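Xylose isomerase-like TIM barrel (Anabaena variabilis ATCC 29413, PDB 2QW5) binds zinc and D-xylose in a TIM-barrel pocket and is probably an isomerase or epimerase acting on sugars or sugar phosphates. Local coordinates at residues 91-97 against 130-136; 108-112 against 168-172; 181-185 against 199-203. One frame throughout, in Å; residues are numbered along the deposited sequence.

Overall arrangement
All three contacts belong to one closed eight-stranded parallel barrel. Contact 1 joins the loop after strand 83-87 to the loop after strand 125-128. Contact 2 pairs helix 101-120 with helix 148-176, the helices that follow those two loops, so the segments of contacts 1 and 2 alternate along the chain. Contact 3 comes later and packs the end of strand 179-182 on helix 196-203. The centres lie about 14 Å apart from contact 1 to either of the others, and about 16 Å apart between contacts 2 and 3. Contact 1 touches both: I130 meets L111 and I182. Contacts 1 and 3 also reach the bound xylose, while contact 2 belongs to the outer helical layer.

Contact 1 of 3, residues 91-97 against 130-136; sequences TRTFDPS and IVIPYGV. With XLS (D-xylose), chain C.
T91 meets P133 through its backbone: T91 O lies 3.3 Å from P133 CG. Its side chain turns away from 130-136. T91 OG1 accepts from F94 N in an ST motif and also bonds D141 of the second subunit. R92 follows, its CG 4.1 Å from V136 CG1, the two side chains crossing at about a right angle. R92 NH2 is hydrogen-bonded to T139 of the second subunit. These are the loops after neighbouring barrel strands 83-87 and 125-128, on the side of the TIM barrel that holds the ligand. The second loop makes a type II turn from P133 to V136 and sends Y134 to the sugar pocket, where xylose C3 sits 3.7 Å above the centre of the ring. D95 has CG anti to its backbone N (chi1 -179°), which lays the carboxylate across the P133 ring, with OD1 3.3 Å from P133 CD. OD1 is gripped twice by S97: the backbone N, at 2.9 Å from D95 OD1, comes from above the carboxylate plane in an Asx turn, and OG takes the syn lone pair. OD2 forms a salt bridge with R158. P96 CG rests 3.4 Å from V131 O, a buried carbonyl oxygen with no polar partner. S97 OG touches I132 CD1 at 3.7 Å and is also hydrogen-bonded to R158.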
loop_
_atom_site.group_PDB
_atom_site.type_symbol
_atom_site.label_atom_id
_atom_site.label_comp_id
_atom_site.label_asym_id
_atom_site.label_seq_id
_atom_site.Cartn_x
_atom_site.Cartn_y
_atom_site.Cartn_z
ATOM N N THR A 91 16.967 1.046 12.022
ATOM C CA THR A 91 15.949 1.658 11.167
ATOM C C THR A 91 16.435 1.640 9.742
ATOM O O THR A 91 17.587 1.344 9.481
ATOM C CB THR A 91 15.633 3.088 11.592
ATOM O OG1 THR A 91 16.689 3.986 11.247
ATOM C CG2 THR A 91 15.385 3.167 13.099
ATOM N N ARG A 92 15.540 1.941 8.813
ATOM C CA ARG A 92 15.916 1.972 7.388
ATOM C C ARG A 92 17.160 2.864 7.112
ATOM O O ARG A 92 18.044 2.488 6.307
ATOM C CB ARG A 92 14.740 2.419 6.523
ATOM C CG ARG A 92 14.933 2.020 5.055
ATOM C CD ARG A 92 14.348 3.036 4.147
ATOM N NE ARG A 92 12.939 3.231 4.431
ATOM C CZ ARG A 92 12.270 4.381 4.292
ATOM N NH1 ARG A 92 12.851 5.533 3.900
ATOM N NH2 ARG A 92 10.980 4.379 4.599
ATOM N N THR A 93 17.208 4.023 7.764
ATOM C CA THR A 93 18.362 4.947 7.695
ATOM C C THR A 93 19.550 4.378 8.483
ATOM O O THR A 93 20.643 4.167 7.916
ATOM C CB THR A 93 17.977 6.346 8.184
ATOM O OG1 THR A 93 16.902 6.820 7.366
ATOM C CG2 THR A 93 19.116 7.320 8.108
ATOM N N PHE A 94 19.324 4.079 9.760
ATOM C CA PHE A 94 20.373 3.588 10.666
ATOM C C PHE A 94 20.439 2.092 10.539
ATOM O O PHE A 94 20.009 1.339 11.432
ATOM C CB PHE A 94 20.111 4.032 12.094
ATOM C CG PHE A 94 19.997 5.497 12.237
ATOM C CD1 PHE A 94 21.047 6.345 11.816
ATOM C CD2 PHE A 94 18.835 6.065 12.761
ATOM C CE1 PHE A 94 20.930 7.737 11.934
ATOM C CE2 PHE A 94 18.714 7.457 12.887
ATOM C CZ PHE A 94 19.765 8.288 12.481
ATOM N N ASP A 95 21.002 1.659 9.403
ATOM C CA ASP A 95 21.077 0.248 9.020
ATOM C C ASP A 95 22.535 -0.243 8.943
ATOM O O ASP A 95 23.246 0.056 7.976
ATOM C CB ASP A 95 20.322 0.027 7.704
ATOM C CG ASP A 95 20.328 -1.423 7.235
ATOM O OD1 ASP A 95 20.786 -2.328 7.966
ATOM O OD2 ASP A 95 19.861 -1.654 6.095
ATOM N N PRO A 96 22.959 -1.036 9.945
ATOM C CA PRO A 96 24.320 -1.561 9.935
ATOM C C PRO A 96 24.609 -2.644 8.918
ATOM O O PRO A 96 25.769 -2.989 8.747
ATOM C CB PRO A 96 24.498 -2.101 11.357
ATOM C CG PRO A 96 23.153 -2.496 11.781
ATOM C CD PRO A 96 22.255 -1.431 11.183
ATOM N N SER A 97 23.573 -3.177 8.281
ATOM C CA SER A 97 23.688 -4.186 7.231
ATOM C C SER A 97 23.673 -3.563 5.826
ATOM O O SER A 97 23.613 -4.289 4.817
ATOM C CB SER A 97 22.551 -5.219 7.373
ATOM O OG SER A 97 21.282 -4.627 7.117
ATOM N N ILE A 130 18.612 -5.018 16.234
ATOM C CA ILE A 130 19.719 -4.113 15.951
ATOM C C ILE A 130 20.660 -4.549 14.776
ATOM O O ILE A 130 21.729 -3.950 14.616
ATOM C CB ILE A 130 20.524 -3.785 17.234
ATOM C CG1 ILE A 130 21.191 -5.026 17.849
ATOM C CG2 ILE A 130 19.578 -3.066 18.309
ATOM C CD1 ILE A 130 22.138 -4.729 18.970
ATOM N N VAL A 131 20.252 -5.567 14.001
ATOM C CA VAL A 131 21.020 -6.063 12.835
ATOM C C VAL A 131 20.322 -5.614 11.540
ATOM O O VAL A 131 20.845 -4.795 10.791
ATOM C CB VAL A 131 21.187 -7.582 12.910
ATOM C CG1 VAL A 131 22.049 -8.093 11.726
ATOM C CG2 VAL A 131 21.795 -8.005 14.279
ATOM N N ILE A 132 19.152 -6.173 11.261
ATOM C CA ILE A 132 18.363 -5.836 10.096
ATOM C C ILE A 132 17.275 -4.861 10.653
ATOM O O ILE A 132 16.706 -5.163 11.723
ATOM C CB ILE A 132 17.663 -7.077 9.506
ATOM C CG1 ILE A 132 18.681 -8.198 9.167
ATOM C CG2 ILE A 132 16.809 -6.708 8.284
ATOM C CD1 ILE A 132 19.684 -7.821 8.122
ATOM N N PRO A 133 17.012 -3.727 9.960
ATOM C CA PRO A 133 15.980 -2.745 10.356
ATOM C C PRO A 133 14.629 -3.384 10.612
ATOM O O PRO A 133 14.165 -4.153 9.790
ATOM C CB PRO A 133 15.905 -1.821 9.145
ATOM C CG PRO A 133 17.289 -1.806 8.637
ATOM C CD PRO A 133 17.720 -3.248 8.753
ATOM N N TYR A 134 14.009 -3.049 11.746
ATOM C CA TYR A 134 12.786 -3.704 12.157
ATOM C C TYR A 134 11.630 -3.393 11.223
ATOM O O TYR A 134 11.333 -2.229 10.996
ATOM C CB TYR A 134 12.393 -3.308 13.587
ATOM C CG TYR A 134 11.031 -3.822 13.963
ATOM C CD1 TYR A 134 10.844 -5.154 14.336
ATOM C CD2 TYR A 134 9.913 -2.975 13.946
ATOM C CE1 TYR A 134 9.597 -5.641 14.659
ATOM C CE2 TYR A 134 8.662 -3.463 14.248
ATOM C CZ TYR A 134 8.509 -4.785 14.612
ATOM O OH TYR A 134 7.270 -5.233 14.921
ATOM N N GLY A 135 10.970 -4.445 10.733
ATOM C CA GLY A 135 9.817 -4.325 9.835
ATOM C C GLY A 135 10.046 -3.801 8.442
ATOM O O GLY A 135 9.080 -3.520 7.779
ATOM N N VAL A 136 11.303 -3.736 7.979
ATOM C CA VAL A 136 11.645 -3.194 6.699
ATOM C C VAL A 136 11.877 -4.388 5.808
ATOM O O VAL A 136 13.013 -4.830 5.609
ATOM C CB VAL A 136 12.897 -2.252 6.755
ATOM C CG1 VAL A 136 13.257 -1.689 5.354
ATOM C CG2 VAL A 136 12.668 -1.097 7.744
HETATM C C1 XLS C . 8.901 -6.246 18.719
HETATM C C2 XLS C . 10.175 -5.421 18.593
HETATM C C3 XLS C . 9.941 -3.953 18.088
HETATM C C4 XLS C . 10.838 -2.916 18.735
HETATM O O1 XLS C . 8.784 -7.647 18.441
HETATM O O2 XLS C . 10.963 -5.486 19.782
HETATM O O3 XLS C . 8.631 -3.392 18.184
HETATM O O4 XLS C . 12.161 -3.362 18.645
#

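Contact 2 of 3, residues 108-112 against 168-172; sequences LEYLK and KLGEY
K112 crosses one face of the Y172 ring obliquely, and its side chain can be followed outward from the helix. CB comes first, 3.9 Å from Y172 CE2 near the ring's rim. CG is next and makes a CH-pi contact, 4.1 Å from the centroid of the Y172 ring and 22° off the ring normal. The same CG also touches L169 CD1, at 4.0 Å. The chain is extended beyond CG. This carries CE on across the ring, 4.1 Å from Y172 CG. NZ at the tip forms a salt bridge with E109 of its own helix, K112 NZ lying 3.5 Å from E109 OE2. The lysine thus gives its apolar length to the tyrosine and its charge to a glutamate one turn earlier. At the far end of the ring, Y172 OH is hydrogen-bonded to D116, which lies on the same helix as K112. The ring is therefore held on one face and at its hydroxyl.

L169 fills the next position. Its CG is anti to the backbone N (chi1 -175°), which brings the end of the side chain nearer to 108-112, and both methyl groups meet L111. CD2 is 3.6 Å from L111 CB, and the two side chains cross at about a right angle. L108 CD1 touches L169 CB at 3.9 Å, the two side chains sliding past each other in opposite directions. L108 CD2 also reaches K168 CB on the more exposed side. L111 continues inward to I130, in the loop after strand 125-128.

The axes of 108-112 and 168-172 come within 10.3 Å of each other, at 27°, both pointing the same way. This is side-by-side packing of successive helices in the outer layer of a TIM barrel.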
loop_
_atom_site.group_PDB
_atom_site.type_symbol
_atom_site.label_atom_id
_atom_site.label_comp_id
_atom_site.label_asym_id
_atom_site.label_seq_id
_atom_site.Cartn_x
_atom_site.Cartn_y
_atom_site.Cartn_z
ATOM N N LEU A 108 26.332 2.655 13.229
ATOM C CA LEU A 108 27.171 2.396 14.420
ATOM C C LEU A 108 27.100 3.542 15.432
ATOM O O LEU A 108 26.984 3.295 16.645
ATOM C CB LEU A 108 28.620 2.167 14.015
ATOM C CG LEU A 108 29.653 1.776 15.083
ATOM C CD1 LEU A 108 29.236 0.520 15.846
ATOM C CD2 LEU A 108 31.086 1.626 14.417
ATOM N N GLU A 109 27.159 4.780 14.942
ATOM C CA GLU A 109 27.055 5.955 15.856
ATOM C C GLU A 109 25.702 6.040 16.515
ATOM O O GLU A 109 25.602 6.415 17.707
ATOM C CB GLU A 109 27.487 7.282 15.188
ATOM C CG GLU A 109 28.988 7.280 14.741
ATOM C CD GLU A 109 30.043 7.047 15.912
ATOM O OE1 GLU A 109 29.952 7.761 16.952
ATOM O OE2 GLU A 109 30.964 6.166 15.779
ATOM N N TYR A 110 24.658 5.713 15.749
ATOM C CA TYR A 110 23.294 5.630 16.275
ATOM C C TYR A 110 23.229 4.574 17.393
ATOM O O TYR A 110 22.747 4.854 18.476
ATOM C CB TYR A 110 22.289 5.349 15.147
ATOM C CG TYR A 110 20.948 4.847 15.589
ATOM C CD1 TYR A 110 20.013 5.690 16.198
ATOM C CD2 TYR A 110 20.612 3.504 15.413
ATOM C CE1 TYR A 110 18.771 5.202 16.616
ATOM C CE2 TYR A 110 19.389 3.006 15.832
ATOM C CZ TYR A 110 18.469 3.851 16.425
ATOM O OH TYR A 110 17.255 3.296 16.811
ATOM N N LEU A 111 23.744 3.382 17.119
ATOM C CA LEU A 111 23.713 2.287 18.108
ATOM C C LEU A 111 24.581 2.608 19.330
ATOM O O LEU A 111 24.154 2.315 20.454
ATOM C CB LEU A 111 24.046 0.948 17.465
ATOM C CG LEU A 111 23.048 0.451 16.420
ATOM C CD1 LEU A 111 23.618 -0.740 15.537
ATOM C CD2 LEU A 111 21.756 0.014 17.033
ATOM N N LYS A 112 25.726 3.285 19.120
ATOM C CA LYS A 112 26.607 3.746 20.260
ATOM C C LYS A 112 25.898 4.774 21.124
ATOM O O LYS A 112 26.022 4.763 22.382
ATOM C CB LYS A 112 27.935 4.310 19.790
ATOM C CG LYS A 112 28.941 3.288 19.212
ATOM C CD LYS A 112 30.183 4.025 18.740
ATOM C CE LYS A 112 31.309 3.075 18.400
ATOM N NZ LYS A 112 32.513 3.778 17.858
ATOM N N LYS A 168 32.232 -4.219 16.519
ATOM C CA LYS A 168 32.711 -2.911 17.011
ATOM C C LYS A 168 31.782 -2.332 18.091
ATOM O O LYS A 168 32.224 -1.799 19.131
ATOM C CB LYS A 168 32.911 -1.894 15.874
ATOM C CG LYS A 168 34.147 -2.144 14.988
ATOM C CD LYS A 168 35.469 -1.977 15.759
ATOM C CE LYS A 168 36.703 -2.210 14.885
ATOM N NZ LYS A 168 36.845 -3.633 14.495
ATOM N N LEU A 169 30.491 -2.487 17.878
ATOM C CA LEU A 169 29.494 -2.061 18.893
ATOM C C LEU A 169 29.652 -2.887 20.177
ATOM O O LEU A 169 29.478 -2.346 21.261
ATOM C CB LEU A 169 28.049 -2.208 18.348
ATOM C CG LEU A 169 26.899 -1.697 19.257
ATOM C CD1 LEU A 169 26.980 -0.187 19.376
ATOM C CD2 LEU A 169 25.561 -2.127 18.703
ATOM N N GLY A 170 29.964 -4.187 20.069
ATOM C CA GLY A 170 30.198 -5.045 21.259
ATOM C C GLY A 170 31.396 -4.563 22.094
ATOM O O GLY A 170 31.326 -4.412 23.321
ATOM N N GLU A 171 32.507 -4.293 21.417
ATOM C CA GLU A 171 33.721 -3.734 22.085
ATOM C C GLU A 171 33.411 -2.443 22.810
ATOM O O GLU A 171 33.813 -2.277 23.945
ATOM C CB GLU A 171 34.813 -3.487 21.080
ATOM C CG GLU A 171 35.344 -4.805 20.533
ATOM C CD GLU A 171 36.300 -4.647 19.356
ATOM O OE1 GLU A 171 36.620 -3.511 18.939
ATOM O OE2 GLU A 171 36.716 -5.690 18.823
ATOM N N TYR A 172 32.677 -1.554 22.151
ATOM C CA TYR A 172 32.180 -0.323 22.789
ATOM C C TYR A 172 31.249 -0.589 23.980
ATOM O O TYR A 172 31.479 -0.014 25.045
ATOM C CB TYR A 172 31.490 0.550 21.767
ATOM C CG TYR A 172 31.028 1.882 22.334
ATOM C CD1 TYR A 172 31.947 2.911 22.545
ATOM C CD2 TYR A 172 29.697 2.103 22.706
ATOM C CE1 TYR A 172 31.553 4.128 23.099
ATOM C CE2 TYR A 172 29.298 3.333 23.265
ATOM C CZ TYR A 172 30.227 4.343 23.433
ATOM O OH TYR A 172 29.907 5.565 23.971
#

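Contact 3 of 3, residues 181-185 against 199-203; sequences AIEPI and LIEFL. With ZN (zinc ion), chain D; XLS (D-xylose), chain C.
The F202 ring takes I182 CD1 obliquely, with CE2 as its nearest atom at 3.9 Å. V131, from the loop after strand 125-128, also packs on this phenylalanine. The other flat group is the carboxylate of E183, which belongs to the opposite side of the strand. Its OE2 binds zinc at 2.1 Å, and its OE1 accepts a hydrogen bond from xylose O2 at 3.2 Å.

I182 carries the contact with helix 196-203. Its CG1 is anti to the carbonyl carbon (chi1 -57°), and the extended branch ends with CD1 among F202, L203 and L199. The shorter branch, CG2, meets L199 CD1 at 3.6 Å. L199 CD2 reaches the backbone as well, 3.3 Å from I182 O, and also touches P184 CD at 3.7 Å. Both leucine methyls press on I182, and CD2 alone also reaches P184. L203 CD2 touches more loosely, 4.1 Å from I182 CD1. An alanine in place of I182 would remove both branches and is likely to leave a gap facing L199 and F202, with the F202 ring less firmly fixed.

These residues join strand 179-182 to the helix of the same beta-alpha-beta unit, which leads on to strand 211-216. I185 comes back to the pocket, its CD1 3.9 Å from xylose C2.

D216, Q247 and E281 complete the protein ligands of the zinc. A water bound to the metal donates to xylose O1. The glutamate therefore links metal and sugar through its two oxygens, and the bound zinc would be expected to polarise that water. Behind this polar site the strand is backed by purely apolar side-chain packing.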
loop_
_atom_site.group_PDB
_atom_site.type_symbol
_atom_site.label_atom_id
_atom_site.label_comp_id
_atom_site.label_asym_id
_atom_site.label_seq_id
_atom_site.Cartn_x
_atom_site.Cartn_y
_atom_site.Cartn_z
ATOM N N ALA A 181 21.670 -7.617 23.532
ATOM C CA ALA A 181 20.798 -8.817 23.353
ATOM C C ALA A 181 19.981 -8.690 22.084
ATOM O O ALA A 181 18.931 -8.075 22.099
ATOM C CB ALA A 181 19.908 -9.013 24.561
ATOM N N ILE A 182 20.493 -9.273 20.977
ATOM C CA ILE A 182 19.832 -9.273 19.669
ATOM C C ILE A 182 18.637 -10.218 19.711
ATOM O O ILE A 182 18.723 -11.321 20.246
ATOM C CB ILE A 182 20.762 -9.702 18.509
ATOM C CG1 ILE A 182 22.017 -8.823 18.411
ATOM C CG2 ILE A 182 20.017 -9.613 17.155
ATOM C CD1 ILE A 182 23.129 -9.370 17.390
ATOM N N GLU A 183 17.528 -9.792 19.111
ATOM C CA GLU A 183 16.268 -10.523 19.189
ATOM C C GLU A 183 15.862 -11.211 17.875
ATOM O O GLU A 183 15.725 -10.543 16.855
ATOM C CB GLU A 183 15.159 -9.536 19.616
ATOM C CG GLU A 183 13.837 -10.228 19.981
ATOM C CD GLU A 183 12.729 -9.262 20.343
ATOM O OE1 GLU A 183 12.865 -8.052 20.006
ATOM O OE2 GLU A 183 11.727 -9.753 20.961
ATOM N N PRO A 184 15.700 -12.559 17.893
ATOM C CA PRO A 184 15.034 -13.232 16.782
ATOM C C PRO A 184 13.573 -12.803 16.872
ATOM O O PRO A 184 13.007 -12.827 17.966
ATOM C CB PRO A 184 15.169 -14.718 17.110
ATOM C CG PRO A 184 16.158 -14.799 18.208
ATOM C CD PRO A 184 16.090 -13.526 18.935
ATOM N N ILE A 185 13.014 -12.334 15.762
ATOM C CA ILE A 185 11.625 -11.816 15.714
ATOM C C ILE A 185 10.905 -12.548 14.595
ATOM O O ILE A 185 11.481 -12.736 13.545
ATOM C CB ILE A 185 11.634 -10.295 15.476
ATOM C CG1 ILE A 185 12.074 -9.574 16.757
ATOM C CG2 ILE A 185 10.259 -9.754 15.045
ATOM C CD1 ILE A 185 12.318 -8.083 16.624
ATOM N N LEU A 199 20.052 -16.423 14.038
ATOM C CA LEU A 199 20.858 -15.522 14.884
ATOM C C LEU A 199 22.172 -16.184 15.360
ATOM O O LEU A 199 23.194 -15.508 15.451
ATOM C CB LEU A 199 20.056 -15.020 16.074
ATOM C CG LEU A 199 20.710 -13.998 16.995
ATOM C CD1 LEU A 199 21.353 -12.840 16.234
ATOM C CD2 LEU A 199 19.659 -13.499 17.991
ATOM N N ILE A 200 22.130 -17.491 15.649
ATOM C CA ILE A 200 23.305 -18.239 16.066
ATOM C C ILE A 200 24.310 -18.236 14.919
ATOM O O ILE A 200 25.504 -17.979 15.150
ATOM C CB ILE A 200 22.979 -19.649 16.557
ATOM C CG1 ILE A 200 22.435 -19.591 17.998
ATOM C CG2 ILE A 200 24.236 -20.534 16.576
ATOM C CD1 ILE A 200 21.865 -20.878 18.508
ATOM N N GLU A 201 23.831 -18.463 13.702
ATOM C CA GLU A 201 24.681 -18.397 12.493
ATOM C C GLU A 201 25.328 -17.001 12.287
ATOM O O GLU A 201 26.511 -16.900 11.952
ATOM C CB GLU A 201 23.865 -18.803 11.268
ATOM C CG GLU A 201 24.679 -18.922 9.943
ATOM C CD GLU A 201 23.876 -19.543 8.763
ATOM O OE1 GLU A 201 22.700 -19.998 8.936
ATOM O OE2 GLU A 201 24.449 -19.571 7.647
ATOM N N PHE A 202 24.548 -15.939 12.511
ATOM C CA PHE A 202 25.034 -14.562 12.421
ATOM C C PHE A 202 26.164 -14.329 13.410
ATOM O O PHE A 202 27.229 -13.774 13.035
ATOM C CB PHE A 202 23.902 -13.540 12.681
ATOM C CG PHE A 202 24.382 -12.101 12.766
ATOM C CD1 PHE A 202 24.657 -11.384 11.617
ATOM C CD2 PHE A 202 24.590 -11.487 13.994
ATOM C CE1 PHE A 202 25.124 -10.065 11.678
ATOM C CE2 PHE A 202 25.072 -10.145 14.073
ATOM C CZ PHE A 202 25.319 -9.440 12.907
ATOM N N LEU A 203 25.923 -14.723 14.659
ATOM C CA LEU A 203 26.904 -14.561 15.739
ATOM C C LEU A 203 28.229 -15.291 15.549
ATOM O O LEU A 203 29.208 -14.872 16.155
ATOM C CB LEU A 203 26.311 -14.880 17.094
ATOM C CG LEU A 203 25.227 -13.899 17.578
ATOM C CD1 LEU A 203 24.527 -14.502 18.747
ATOM C CD2 LEU A 203 25.738 -12.510 17.950
HETATM ZN ZN ZN D . 10.274 -9.112 22.390
HETATM C C1 XLS C . 8.901 -6.246 18.719
HETATM C C2 XLS C . 10.175 -5.421 18.593
HETATM C C3 XLS C . 9.941 -3.953 18.088
HETATM C C4 XLS C . 10.838 -2.916 18.735
HETATM O O1 XLS C . 8.784 -7.647 18.441
HETATM O O2 XLS C . 10.963 -5.486 19.782
HETATM O O3 XLS C . 8.631 -3.392 18.184
HETATM O O4 XLS C . 12.161 -3.362 18.645
HETATM O O HOH W 1 9.186 -8.414 20.825
#